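Local coordinates for B-type Cna protein (Enterococcus faecium, PDB 6FWY), which is the thioester domain of an LPXTG-anchored surface protein, of unestablished function, and may serve in covalent attachment to host targets, at residues 102-107 with 135-140; 111-116 with 146-151; 247-252 with 258-263. All coordinates share one frame; numbering follows the deposited sequence.

Contact 1. Residues 102-107 with 135-140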
ATOM      1  N   ALA A 102      -1.694  21.638   6.679  1.00 36.19           N
ATOM      2  CA  ALA A 102      -2.117  20.248   6.426  1.00 35.96           C
ATOM      3  C   ALA A 102      -0.911  19.308   6.390  1.00 34.24           C
ATOM      4  O   ALA A 102      -0.907  18.269   7.038  1.00 33.86           O
ATOM      5  CB  ALA A 102      -2.932  20.149   5.140  1.00 37.00           C
ATOM      6  N   TRP A 103       0.116  19.693   5.646  1.00 34.16           N
ATOM      7  CA  TRP A 103       1.358  18.931   5.611  1.00 33.62           C
ATOM      8  C   TRP A 103       1.994  18.779   7.004  1.00 33.77           C
ATOM      9  O   TRP A 103       2.380  17.673   7.387  1.00 33.99           O
ATOM     10  CB  TRP A 103       2.361  19.565   4.649  1.00 33.20           C
ATOM     11  CG  TRP A 103       3.782  19.147   4.919  1.00 31.78           C
ATOM     12  CD1 TRP A 103       4.335  17.915   4.737  1.00 31.04           C
ATOM     13  CD2 TRP A 103       4.809  19.971   5.448  1.00 31.61           C
ATOM     14  NE1 TRP A 103       5.650  17.924   5.119  1.00 30.84           N
ATOM     15  CE2 TRP A 103       5.971  19.175   5.562  1.00 30.90           C
ATOM     16  CE3 TRP A 103       4.858  21.310   5.862  1.00 32.67           C
ATOM     17  CZ2 TRP A 103       7.184  19.674   6.055  1.00 31.39           C
ATOM     18  CZ3 TRP A 103       6.056  21.810   6.354  1.00 32.47           C
ATOM     19  CH2 TRP A 103       7.207  20.993   6.441  1.00 32.02           C
ATOM     20  N   TYR A 104       2.100  19.873   7.759  1.00 33.98           N
ATOM     21  CA  TYR A 104       2.735  19.815   9.083  1.00 33.49           C
ATOM     22  C   TYR A 104       1.955  18.936  10.052  1.00 33.79           C
ATOM     23  O   TYR A 104       2.546  18.173  10.835  1.00 33.13           O
ATOM     24  CB  TYR A 104       2.931  21.216   9.670  1.00 33.53           C
ATOM     25  CG  TYR A 104       3.758  21.225  10.930  1.00 33.02           C
ATOM     26  CD1 TYR A 104       5.151  21.222  10.874  1.00 33.09           C
ATOM     27  CD2 TYR A 104       3.151  21.243  12.173  1.00 33.04           C
ATOM     28  CE1 TYR A 104       5.920  21.230  12.037  1.00 32.77           C
ATOM     29  CE2 TYR A 104       3.910  21.258  13.339  1.00 32.82           C
ATOM     30  CZ  TYR A 104       5.288  21.251  13.258  1.00 32.47           C
ATOM     31  OH  TYR A 104       6.031  21.274  14.400  1.00 31.90           O
ATOM     32  N   ALA A 105       0.629  19.060  10.022  1.00 34.96           N
ATOM     33  CA  ALA A 105      -0.266  18.182  10.795  1.00 34.59           C
ATOM     34  C   ALA A 105       0.028  16.726  10.519  1.00 33.46           C
ATOM     35  O   ALA A 105       0.073  15.927  11.440  1.00 33.24           O
ATOM     36  CB  ALA A 105      -1.728  18.469  10.468  1.00 36.10           C
ATOM     37  N   THR A 106       0.257  16.396   9.256  1.00 32.91           N
ATOM     38  CA  THR A 106       0.570  15.030   8.881  1.00 32.18           C
ATOM     39  C   THR A 106       1.965  14.638   9.402  1.00 31.29           C
ATOM     40  O   THR A 106       2.138  13.542   9.918  1.00 31.81           O
ATOM     41  CB  THR A 106       0.426  14.802   7.350  1.00 32.08           C
ATOM     42  OG1 THR A 106      -0.794  15.385   6.881  1.00 32.81           O
ATOM     43  CG2 THR A 106       0.396  13.348   7.029  1.00 31.49           C
ATOM     44  N   GLN A 107       2.939  15.531   9.283  1.00 30.73           N
ATOM     45  CA  GLN A 107       4.291  15.283   9.812  1.00 30.92           C
ATOM     46  C   GLN A 107       4.267  15.088  11.342  1.00 30.74           C
ATOM     47  O   GLN A 107       5.044  14.306  11.888  1.00 30.04           O
ATOM     48  CB  GLN A 107       5.242  16.427   9.413  1.00 31.46           C
ATOM     49  CG  GLN A 107       6.659  16.372   9.992  1.00 31.52           C
ATOM     50  CD  GLN A 107       7.388  15.093   9.622  1.00 31.66           C
ATOM     51  OE1 GLN A 107       7.818  14.926   8.494  1.00 31.48           O
ATOM     52  NE2 GLN A 107       7.524  14.186  10.578  1.00 31.19           N
ATOM     53  N   ALA A 135      -4.561  25.869  16.295  1.00 37.78           N
ATOM     54  CA  ALA A 135      -5.801  25.107  16.507  1.00 38.68           C
ATOM     55  C   ALA A 135      -6.300  24.357  15.249  1.00 38.84           C
ATOM     56  O   ALA A 135      -6.815  23.237  15.354  1.00 38.88           O
ATOM     57  CB  ALA A 135      -6.896  26.020  17.053  1.00 40.05           C
ATOM     58  N   ARG A 136      -6.162  24.970  14.077  1.00 38.90           N
ATOM     59  CA  ARG A 136      -6.433  24.264  12.814  1.00 39.33           C
ATOM     60  C   ARG A 136      -5.486  23.072  12.648  1.00 37.68           C
ATOM     61  O   ARG A 136      -5.917  21.974  12.306  1.00 36.74           O
ATOM     62  CB  ARG A 136      -6.315  25.211  11.618  1.00 40.10           C
ATOM     63  CG  ARG A 136      -7.468  26.191  11.497  1.00 41.98           C
ATOM     64  CD  ARG A 136      -7.468  26.890  10.153  1.00 43.18           C
ATOM     65  NE  ARG A 136      -6.260  27.693   9.956  1.00 43.03           N
ATOM     66  CZ  ARG A 136      -6.133  28.994  10.244  1.00 43.33           C
ATOM     67  NH1 ARG A 136      -7.136  29.687  10.770  1.00 44.45           N
ATOM     68  NH2 ARG A 136      -4.969  29.607  10.017  1.00 42.65           N
ATOM     69  N   VAL A 137      -4.204  23.288  12.942  1.00 36.75           N
ATOM     70  CA  VAL A 137      -3.226  22.195  12.934  1.00 36.18           C
ATOM     71  C   VAL A 137      -3.596  21.075  13.924  1.00 35.78           C
ATOM     72  O   VAL A 137      -3.553  19.884  13.569  1.00 34.22           O
ATOM     73  CB  VAL A 137      -1.784  22.711  13.174  1.00 35.55           C
ATOM     74  CG1 VAL A 137      -0.802  21.566  13.380  1.00 34.58           C
ATOM     75  CG2 VAL A 137      -1.344  23.565  12.006  1.00 36.19           C
ATOM     76  N   LYS A 138      -3.983  21.464  15.143  1.00 35.80           N
ATOM     77  CA  LYS A 138      -4.436  20.506  16.153  1.00 35.90           C
ATOM     78  C   LYS A 138      -5.649  19.671  15.685  1.00 36.59           C
ATOM     79  O   LYS A 138      -5.683  18.457  15.860  1.00 36.08           O
ATOM     80  CB  LYS A 138      -4.791  21.243  17.444  1.00 36.71           C
ATOM     81  CG  LYS A 138      -5.087  20.330  18.609  1.00 36.86           C
ATOM     82  CD  LYS A 138      -5.261  21.096  19.916  1.00 37.49           C
ATOM     83  CE  LYS A 138      -5.389  20.093  21.038  1.00 37.77           C
ATOM     84  NZ  LYS A 138      -5.983  20.703  22.252  1.00 39.42           N
ATOM     85  N   LYS A 139      -6.637  20.350  15.119  1.00 37.75           N
ATOM     86  CA  LYS A 139      -7.829  19.711  14.563  1.00 39.09           C
ATOM     87  C   LYS A 139      -7.456  18.712  13.445  1.00 38.79           C
ATOM     88  O   LYS A 139      -7.894  17.561  13.471  1.00 39.15           O
ATOM     89  CB  LYS A 139      -8.791  20.791  14.043  1.00 40.57           C
ATOM     90  CG  LYS A 139     -10.193  20.297  13.716  1.00 42.28           C
ATOM     91  CD  LYS A 139     -10.981  21.319  12.909  1.00 43.93           C
ATOM     92  CE  LYS A 139     -12.279  20.745  12.384  1.00 45.70           C
ATOM     93  NZ  LYS A 139     -13.459  21.406  12.998  1.00 47.51           N
ATOM     94  N   ALA A 140      -6.628  19.150  12.502  1.00 37.76           N
ATOM     95  CA  ALA A 140      -6.112  18.264  11.441  1.00 37.35           C
ATOM     96  C   ALA A 140      -5.331  17.070  11.979  1.00 35.84           C
ATOM     97  O   ALA A 140      -5.578  15.937  11.555  1.00 34.59           O
ATOM     98  CB  ALA A 140      -5.253  19.043  10.446  1.00 37.31           C
TER
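Ala105 and Ala140 meet methyl to methyl where helix 99-113 crosses helix 131-150. Their CB atoms lie 3.6 Å apart, and both CA-CB bonds point across the interface. Small side chains at this point let the two segments approach to 8.7 Å between axes, with a crossing angle of -52°. The contact is apolar, and no hydrogen bond joins the segments.

Val137 supplies the second apolar patch. Its CG1 comes to the edge of the Tyr104 ring, near the ring plane, with Tyr104 CD2 and Val137 CG1 4.1 Å apart. Both Tyr104 CG (chi1 -171°) and Val137 CG1 (chi1 171°) stand anti to their own backbone N, which brings them together. Ala105 CB also lies 3.9 Å from Val137 O.

The polar side chains of 102-107 bond within their helix or elsewhere in the fold. Thr106 OG1 bonds to Ala102 O at 2.9 Å and also to Phe86 N. Thr106 N reaches Ala102 O from the opposite face of the carbonyl plane. Tyr104 OH is hydrogen-bonded to Met37 O. Outside the two segments, Arg136 NE pairs with Glu101 OE1 of helix 99-113, a polar link between the helices.

Thr106-Gln107 resembles the Thr-Gln sequence of thioester domains, so Gln107 and Cys52 are probably the thioester-forming pair. Gln107 keeps its amide NE2 here, so no thioester is present; its OE1 accepts a hydrogen bond from Cys52 N.

All four touching residues are buried. Helix 99-113 lies between helix 131-150 and the sheet, where Trp103 packs on strands 11-21, 32-44 and 49-52.

Contact 2. Residues 111-116 with 146-151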
ATOM      1  N   TRP A 111       5.730  11.859  13.367  1.00 29.59           N
ATOM      2  CA  TRP A 111       6.656  11.923  14.498  1.00 30.20           C
ATOM      3  C   TRP A 111       6.147  11.118  15.701  1.00 30.38           C
ATOM      4  O   TRP A 111       6.905  10.398  16.328  1.00 31.16           O
ATOM      5  CB  TRP A 111       6.931  13.371  14.913  1.00 29.99           C
ATOM      6  CG  TRP A 111       7.927  14.135  14.051  1.00 30.27           C
ATOM      7  CD1 TRP A 111       9.049  13.634  13.430  1.00 29.75           C
ATOM      8  CD2 TRP A 111       7.913  15.534  13.769  1.00 29.97           C
ATOM      9  NE1 TRP A 111       9.720  14.633  12.801  1.00 29.55           N
ATOM     10  CE2 TRP A 111       9.049  15.808  12.976  1.00 30.24           C
ATOM     11  CE3 TRP A 111       7.050  16.578  14.093  1.00 29.73           C
ATOM     12  CZ2 TRP A 111       9.338  17.090  12.497  1.00 30.84           C
ATOM     13  CZ3 TRP A 111       7.348  17.856  13.644  1.00 30.32           C
ATOM     14  CH2 TRP A 111       8.468  18.103  12.851  1.00 31.10           C
ATOM     15  N   VAL A 112       4.854  11.243  15.988  1.00 30.79           N
ATOM     16  CA  VAL A 112       4.209  10.519  17.086  1.00 31.18           C
ATOM     17  C   VAL A 112       4.174   9.021  16.808  1.00 31.32           C
ATOM     18  O   VAL A 112       4.576   8.235  17.643  1.00 30.96           O
ATOM     19  CB  VAL A 112       2.796  11.068  17.358  1.00 31.72           C
ATOM     20  CG1 VAL A 112       2.052  10.219  18.395  1.00 32.82           C
ATOM     21  CG2 VAL A 112       2.896  12.513  17.842  1.00 31.62           C
ATOM     22  N   LEU A 113       3.742   8.625  15.615  1.00 31.33           N
ATOM     23  CA  LEU A 113       3.723   7.204  15.225  1.00 31.72           C
ATOM     24  C   LEU A 113       5.093   6.562  15.285  1.00 31.80           C
ATOM     25  O   LEU A 113       5.208   5.408  15.647  1.00 33.07           O
ATOM     26  CB  LEU A 113       3.120   7.003  13.816  1.00 31.37           C
ATOM     27  CG  LEU A 113       1.635   7.299  13.588  1.00 31.72           C
ATOM     28  CD1 LEU A 113       1.249   6.956  12.148  1.00 31.97           C
ATOM     29  CD2 LEU A 113       0.762   6.513  14.557  1.00 32.81           C
ATOM     30  N   ALA A 114       6.127   7.312  14.931  1.00 31.79           N
ATOM     31  CA  ALA A 114       7.509   6.819  14.982  1.00 32.22           C
ATOM     32  C   ALA A 114       8.095   6.795  16.405  1.00 32.16           C
ATOM     33  O   ALA A 114       9.192   6.318  16.614  1.00 32.25           O
ATOM     34  CB  ALA A 114       8.398   7.632  14.053  1.00 31.52           C
ATOM     35  N   GLY A 115       7.359   7.319  17.376  1.00 32.64           N
ATOM     36  CA  GLY A 115       7.743   7.236  18.784  1.00 32.91           C
ATOM     37  C   GLY A 115       8.675   8.345  19.266  1.00 32.08           C
ATOM     38  O   GLY A 115       9.314   8.193  20.296  1.00 32.32           O
ATOM     39  N   ASN A 116       8.749   9.454  18.539  1.00 31.08           N
ATOM     40  CA  ASN A 116       9.669  10.534  18.877  1.00 31.17           C
ATOM     41  C   ASN A 116       9.256  11.261  20.196  1.00 31.62           C
ATOM     42  O   ASN A 116      10.098  11.715  20.952  1.00 29.85           O
ATOM     43  CB  ASN A 116       9.718  11.557  17.763  1.00 30.91           C
ATOM     44  CG  ASN A 116      10.288  11.008  16.473  1.00 31.34           C
ATOM     45  OD1 ASN A 116      10.093  11.640  15.476  1.00 32.21           O
ATOM     46  ND2 ASN A 116      10.780   9.783  16.437  1.00 31.67           N
ATOM     47  N   ASP A 146      -6.305   9.920  14.779  1.00 37.02           N
ATOM     48  CA  ASP A 146      -7.413   9.024  15.085  1.00 38.72           C
ATOM     49  C   ASP A 146      -7.598   7.960  13.990  1.00 38.42           C
ATOM     50  O   ASP A 146      -7.746   6.781  14.287  1.00 37.90           O
ATOM     51  CB  ASP A 146      -8.702   9.821  15.282  1.00 40.87           C
ATOM     52  CG  ASP A 146      -9.873   8.954  15.774  1.00 44.05           C
ATOM     53  OD1 ASP A 146      -9.642   7.989  16.546  1.00 44.22           O
ATOM     54  OD2 ASP A 146     -11.037   9.187  15.361  1.00 47.53           O
ATOM     55  N   TYR A 147      -7.554   8.390  12.729  1.00 37.56           N
ATOM     56  CA  TYR A 147      -7.672   7.474  11.607  1.00 38.35           C
ATOM     57  C   TYR A 147      -6.477   6.497  11.542  1.00 37.26           C
ATOM     58  O   TYR A 147      -6.661   5.297  11.374  1.00 37.09           O
ATOM     59  CB  TYR A 147      -7.842   8.245  10.295  1.00 38.48           C
ATOM     60  CG  TYR A 147      -7.950   7.342   9.089  1.00 39.12           C
ATOM     61  CD1 TYR A 147      -9.046   6.489   8.933  1.00 40.15           C
ATOM     62  CD2 TYR A 147      -6.949   7.319   8.119  1.00 38.12           C
ATOM     63  CE1 TYR A 147      -9.149   5.651   7.842  1.00 40.73           C
ATOM     64  CE2 TYR A 147      -7.047   6.473   7.027  1.00 38.66           C
ATOM     65  CZ  TYR A 147      -8.146   5.650   6.888  1.00 39.97           C
ATOM     66  OH  TYR A 147      -8.228   4.816   5.805  1.00 40.10           O
ATOM     67  N   ALA A 148      -5.262   7.009  11.709  1.00 36.37           N
ATOM     68  CA  ALA A 148      -4.059   6.170  11.706  1.00 36.13           C
ATOM     69  C   ALA A 148      -4.058   5.095  12.804  1.00 36.86           C
ATOM     70  O   ALA A 148      -3.760   3.937  12.522  1.00 37.97           O
ATOM     71  CB  ALA A 148      -2.822   7.031  11.802  1.00 34.87           C
ATOM     72  N   LYS A 149      -4.412   5.479  14.025  1.00 37.22           N
ATOM     73  CA  LYS A 149      -4.496   4.552  15.157  1.00 38.22           C
ATOM     74  C   LYS A 149      -5.693   3.618  15.062  1.00 39.73           C
ATOM     75  O   LYS A 149      -5.558   2.419  15.285  1.00 40.87           O
ATOM     76  CB  LYS A 149      -4.621   5.304  16.500  1.00 38.30           C
ATOM     77  CG  LYS A 149      -3.482   6.275  16.860  1.00 36.99           C
ATOM     78  CD  LYS A 149      -2.130   5.591  16.934  1.00 36.75           C
ATOM     79  CE  LYS A 149      -2.000   4.674  18.122  1.00 38.31           C
ATOM     80  NZ  LYS A 149      -0.808   3.796  17.927  1.00 38.19           N
ATOM     81  N   ASN A 150      -6.868   4.169  14.767  1.00 40.36           N
ATOM     82  CA  ASN A 150      -8.143   3.463  14.960  1.00 41.91           C
ATOM     83  C   ASN A 150      -8.889   3.067  13.701  1.00 42.70           C
ATOM     84  O   ASN A 150      -9.858   2.325  13.795  1.00 44.26           O
ATOM     85  CB  ASN A 150      -9.058   4.297  15.874  1.00 42.89           C
ATOM     86  CG  ASN A 150      -8.398   4.606  17.218  1.00 42.79           C
ATOM     87  OD1 ASN A 150      -7.915   3.708  17.888  1.00 43.45           O
ATOM     88  ND2 ASN A 150      -8.374   5.873  17.605  1.00 42.18           N
ATOM     89  N   GLY A 151      -8.457   3.541  12.534  1.00 41.82           N
ATOM     90  CA  GLY A 151      -9.077   3.178  11.243  1.00 42.19           C
ATOM     91  C   GLY A 151      -8.806   1.729  10.896  1.00 42.75           C
ATOM     92  O   GLY A 151      -7.908   1.108  11.461  1.00 43.07           O
TER
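Leu113 reaches Ala148 and Lys149 with its two methyl branches. This is a helix-to-helix contact in the thioester domain, at the C-terminal ends of helices 99-113 and 131-150. A Schellman motif closes the first helix, with Gly115 at positive phi. The backbones stay well apart, the nearest CA atoms being those of Leu113 and Ala148 at 8.6 Å.

The branches of Leu113 take different partners. CD1 meets the methyl of Ala148, with Leu113 CD1 and Ala148 CB 4.1 Å apart. CD2 lies against the aliphatic part of Lys149, with Leu113 CD2 and Lys149 CD 3.9 Å apart. The leucine and lysine side chains run past each other in opposite directions. In Lys149, chi1 and chi2 (both -59°) bring CD alongside the leucine, and a bend at chi3 turns CE and NZ onward. NZ continues to a salt bridge with Glu77 OE2 of helix 76-84, a helix that Leu113 also touches.

The side of helix 131-150 bearing Asp146 and Asn150 is exposed. There Asn150 ND2 donates to Asp146 OD1 at 2.7 Å, with the oxygen close to the amide plane and an N-H...O angle of 161°.

Contact 3. Residues 247-252 with 258-263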
ATOM      1  N   PHE A 247       6.941   2.522   2.840  1.00 32.87           N
ATOM      2  CA  PHE A 247       8.242   1.931   3.179  1.00 32.64           C
ATOM      3  C   PHE A 247       9.144   2.952   3.865  1.00 32.37           C
ATOM      4  O   PHE A 247       9.056   4.150   3.602  1.00 31.93           O
ATOM      5  CB  PHE A 247       8.916   1.362   1.930  1.00 33.05           C
ATOM      6  CG  PHE A 247       8.129   0.261   1.276  1.00 32.71           C
ATOM      7  CD1 PHE A 247       8.144  -1.027   1.789  1.00 32.61           C
ATOM      8  CD2 PHE A 247       7.358   0.527   0.162  1.00 33.74           C
ATOM      9  CE1 PHE A 247       7.403  -2.035   1.195  1.00 33.36           C
ATOM     10  CE2 PHE A 247       6.625  -0.486  -0.474  1.00 34.27           C
ATOM     11  CZ  PHE A 247       6.647  -1.773   0.047  1.00 33.91           C
ATOM     12  N   THR A 248      10.000   2.459   4.750  1.00 32.53           N
ATOM     13  CA  THR A 248      10.931   3.301   5.487  1.00 32.53           C
ATOM     14  C   THR A 248      12.329   3.129   4.941  1.00 32.72           C
ATOM     15  O   THR A 248      12.711   2.027   4.504  1.00 33.74           O
ATOM     16  CB  THR A 248      10.967   2.938   6.979  1.00 32.93           C
ATOM     17  OG1 THR A 248      11.421   1.583   7.111  1.00 33.10           O
ATOM     18  CG2 THR A 248       9.575   3.094   7.600  1.00 32.77           C
ATOM     19  N   PHE A 249      13.090   4.219   4.990  1.00 32.36           N
ATOM     20  CA  PHE A 249      14.448   4.272   4.496  1.00 32.74           C
ATOM     21  C   PHE A 249      15.450   4.806   5.519  1.00 32.89           C
ATOM     22  O   PHE A 249      15.123   5.651   6.347  1.00 30.81           O
ATOM     23  CB  PHE A 249      14.488   5.085   3.207  1.00 33.34           C
ATOM     24  CG  PHE A 249      13.723   4.436   2.094  1.00 33.95           C
ATOM     25  CD1 PHE A 249      14.277   3.411   1.334  1.00 34.40           C
ATOM     26  CD2 PHE A 249      12.401   4.789   1.877  1.00 33.42           C
ATOM     27  CE1 PHE A 249      13.559   2.805   0.334  1.00 34.59           C
ATOM     28  CE2 PHE A 249      11.661   4.155   0.883  1.00 34.12           C
ATOM     29  CZ  PHE A 249      12.252   3.166   0.107  1.00 34.01           C
ATOM     30  N   ASP A 250      16.681   4.317   5.407  1.00 33.58           N
ATOM     31  CA  ASP A 250      17.693   4.456   6.439  1.00 34.22           C
ATOM     32  C   ASP A 250      18.536   5.714   6.250  1.00 34.43           C
ATOM     33  O   ASP A 250      19.303   5.808   5.319  1.00 35.83           O
ATOM     34  CB  ASP A 250      18.543   3.187   6.448  1.00 35.28           C
ATOM     35  CG  ASP A 250      19.559   3.118   7.597  1.00 36.55           C
ATOM     36  OD1 ASP A 250      19.740   4.063   8.385  1.00 35.84           O
ATOM     37  OD2 ASP A 250      20.227   2.076   7.651  1.00 38.89           O
ATOM     38  N   GLY A 251      18.365   6.678   7.154  1.00 34.50           N
ATOM     39  CA  GLY A 251      19.185   7.898   7.213  1.00 34.34           C
ATOM     40  C   GLY A 251      20.565   7.752   7.849  1.00 34.69           C
ATOM     41  O   GLY A 251      21.319   8.724   7.908  1.00 33.80           O
ATOM     42  N   ARG A 252      20.894   6.542   8.298  1.00 35.53           N
ATOM     43  CA  ARG A 252      22.251   6.133   8.720  1.00 36.98           C
ATOM     44  C   ARG A 252      22.713   6.858   9.983  1.00 36.81           C
ATOM     45  O   ARG A 252      23.903   7.052  10.182  1.00 37.45           O
ATOM     46  CB  ARG A 252      23.294   6.329   7.594  1.00 37.92           C
ATOM     47  CG  ARG A 252      22.913   5.729   6.241  1.00 38.24           C
ATOM     48  CD  ARG A 252      24.069   5.823   5.249  1.00 39.76           C
ATOM     49  NE  ARG A 252      24.232   7.179   4.747  1.00 39.12           N
ATOM     50  CZ  ARG A 252      23.534   7.730   3.749  1.00 39.10           C
ATOM     51  NH1 ARG A 252      22.598   7.042   3.053  1.00 39.01           N
ATOM     52  NH2 ARG A 252      23.789   8.991   3.418  1.00 39.41           N
ATOM     53  N   ALA A 258      13.145   8.140   6.820  1.00 32.79           N
ATOM     54  CA  ALA A 258      11.984   8.669   6.114  1.00 32.53           C
ATOM     55  C   ALA A 258      11.049   7.561   5.624  1.00 32.06           C
ATOM     56  O   ALA A 258      11.477   6.478   5.260  1.00 32.15           O
ATOM     57  CB  ALA A 258      12.426   9.565   4.968  1.00 32.75           C
ATOM     58  N   VAL A 259       9.760   7.869   5.631  1.00 32.24           N
ATOM     59  CA  VAL A 259       8.719   6.958   5.172  1.00 32.11           C
ATOM     60  C   VAL A 259       8.036   7.596   3.964  1.00 32.02           C
ATOM     61  O   VAL A 259       7.850   8.803   3.911  1.00 31.79           O
ATOM     62  CB  VAL A 259       7.698   6.601   6.303  1.00 32.22           C
ATOM     63  CG1 VAL A 259       6.924   7.847   6.790  1.00 32.05           C
ATOM     64  CG2 VAL A 259       6.751   5.493   5.843  1.00 32.54           C
ATOM     65  N   VAL A 260       7.676   6.768   2.994  1.00 32.92           N
ATOM     66  CA  VAL A 260       7.129   7.235   1.706  1.00 33.35           C
ATOM     67  C   VAL A 260       6.344   6.101   1.045  1.00 32.79           C
ATOM     68  O   VAL A 260       6.678   4.939   1.206  1.00 31.64           O
ATOM     69  CB  VAL A 260       8.238   7.785   0.756  1.00 33.41           C
ATOM     70  CG1 VAL A 260       9.273   6.742   0.425  1.00 33.04           C
ATOM     71  CG2 VAL A 260       7.656   8.368  -0.524  1.00 34.44           C
ATOM     72  N   MET A 261       5.275   6.463   0.338  1.00 33.64           N
ATOM     73  CA  MET A 261       4.468   5.521  -0.411  1.00 34.51           C
ATOM     74  C   MET A 261       5.198   5.192  -1.704  1.00 35.06           C
ATOM     75  O   MET A 261       5.574   6.085  -2.441  1.00 34.14           O
ATOM     76  CB  MET A 261       3.095   6.116  -0.721  1.00 35.84           C
ATOM     77  CG  MET A 261       2.247   6.352   0.531  1.00 36.24           C
ATOM     78  SD  MET A 261       1.702   4.864   1.392  1.00 35.79           S
ATOM     79  CE  MET A 261       0.250   4.467   0.431  1.00 37.37           C
ATOM     80  N   ILE A 262       5.421   3.903  -1.936  1.00 34.64           N
ATOM     81  CA  ILE A 262       6.046   3.429  -3.170  1.00 35.67           C
ATOM     82  C   ILE A 262       5.183   2.386  -3.868  1.00 35.95           C
ATOM     83  O   ILE A 262       4.705   1.438  -3.243  1.00 35.33           O
ATOM     84  CB  ILE A 262       7.459   2.873  -2.904  1.00 35.69           C
ATOM     85  CG1 ILE A 262       8.335   4.004  -2.347  1.00 36.37           C
ATOM     86  CG2 ILE A 262       8.068   2.284  -4.180  1.00 36.30           C
ATOM     87  CD1 ILE A 262       9.700   3.570  -1.911  1.00 36.07           C
ATOM     88  N   THR A 263       5.010   2.580  -5.172  1.00 36.63           N
ATOM     89  CA  THR A 263       4.340   1.619  -6.042  1.00 37.02           C
ATOM     90  C   THR A 263       5.340   0.493  -6.319  1.00 36.29           C
ATOM     91  O   THR A 263       6.439   0.740  -6.780  1.00 36.55           O
ATOM     92  CB  THR A 263       3.851   2.311  -7.339  1.00 38.27           C
ATOM     93  OG1 THR A 263       2.954   3.367  -6.974  1.00 39.19           O
ATOM     94  CG2 THR A 263       3.122   1.348  -8.288  1.00 38.62           C
TER
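Strands 231-250 and 258-277 pair antiparallel here, with Phe247-Val260 and Phe249-Ala258 as hydrogen-bonded pairs and Thr248-Val259 as the non-hydrogen-bonded pair between them; the axes of their short segments approach to 4.7 Å, with 142° between their directions.

Phe247, Phe249, Ala258 and Val260 share one face of the sheet. The Phe249 ring turns its edge to two aliphatic groups. Val260 CG1 lies 3.6 Å from Phe249 CE2, and Ile262 CD1 lies 3.3 Å from Phe249 CZ, a tight approach. The rotation of Val260 (chi1 60°) sets CG1 between its own backbone N and carbonyl carbon and turns it to Phe249 CE2. The Phe247 ring also meets Ile262 edge-on, with Phe247 CD2 3.9 Å from Ile262 CB. These two side chains cross at about a right angle.

Thr248 and Val259 lie on the other face. Their methyl groups, Thr248 CG2 and Val259 CG2, are 4.1 Å apart. Thr248 OG1 bonds to Gly72 O in the neighbouring strand 67-73, while Val259 packs on Phe78 and Phe82 of helix 76-84.

Each hydrogen-bonded pair has two bonds. The straightest is Phe247 N to Val260 O, 2.9 Å with an N-H...O angle of 169°. Beyond the paired residues, Arg252 N donates to Asp250 OD1 from above the carboxylate plane, at 2.7 Å. This is an Asx turn, and Asp257 OD1 takes Gly251 N nearby.

The whole is a beta hairpin, with its chain reversal between residues 250 and 258. Thr248 and Asp250 bond by backbone to Lys71, Gly72 and Lys69 of strand 67-73, and Val259 to Tyr51 of strand 49-52. The hairpin is thus flanked on both sides in the antiparallel sheet of the thioester domain.

Overall arrangement
Contacts 1 and 2 join the same two helices, 99-113 and 131-150, at points 13 Å apart between centres. They touch through Tyr104 and Trp111. Contact 1 is fully buried and brings the helices close through alanine methyls, with Val137 and the edge of Tyr104 beside them. Contact 2 is partly exposed, and Leu113 and Lys149 bridge more widely separated backbones. Contact 3 belongs to the sheet. It is mostly buried, Ile262 being partly exposed, but backbone hydrogen bonds hold it together, with aromatic and aliphatic groups added. It touches neither helix contact, with nearest atoms about 7 Å from each. Helix 76-84 lies between the two regions, touching Leu113 of contact 2 and Val259 of contact 3.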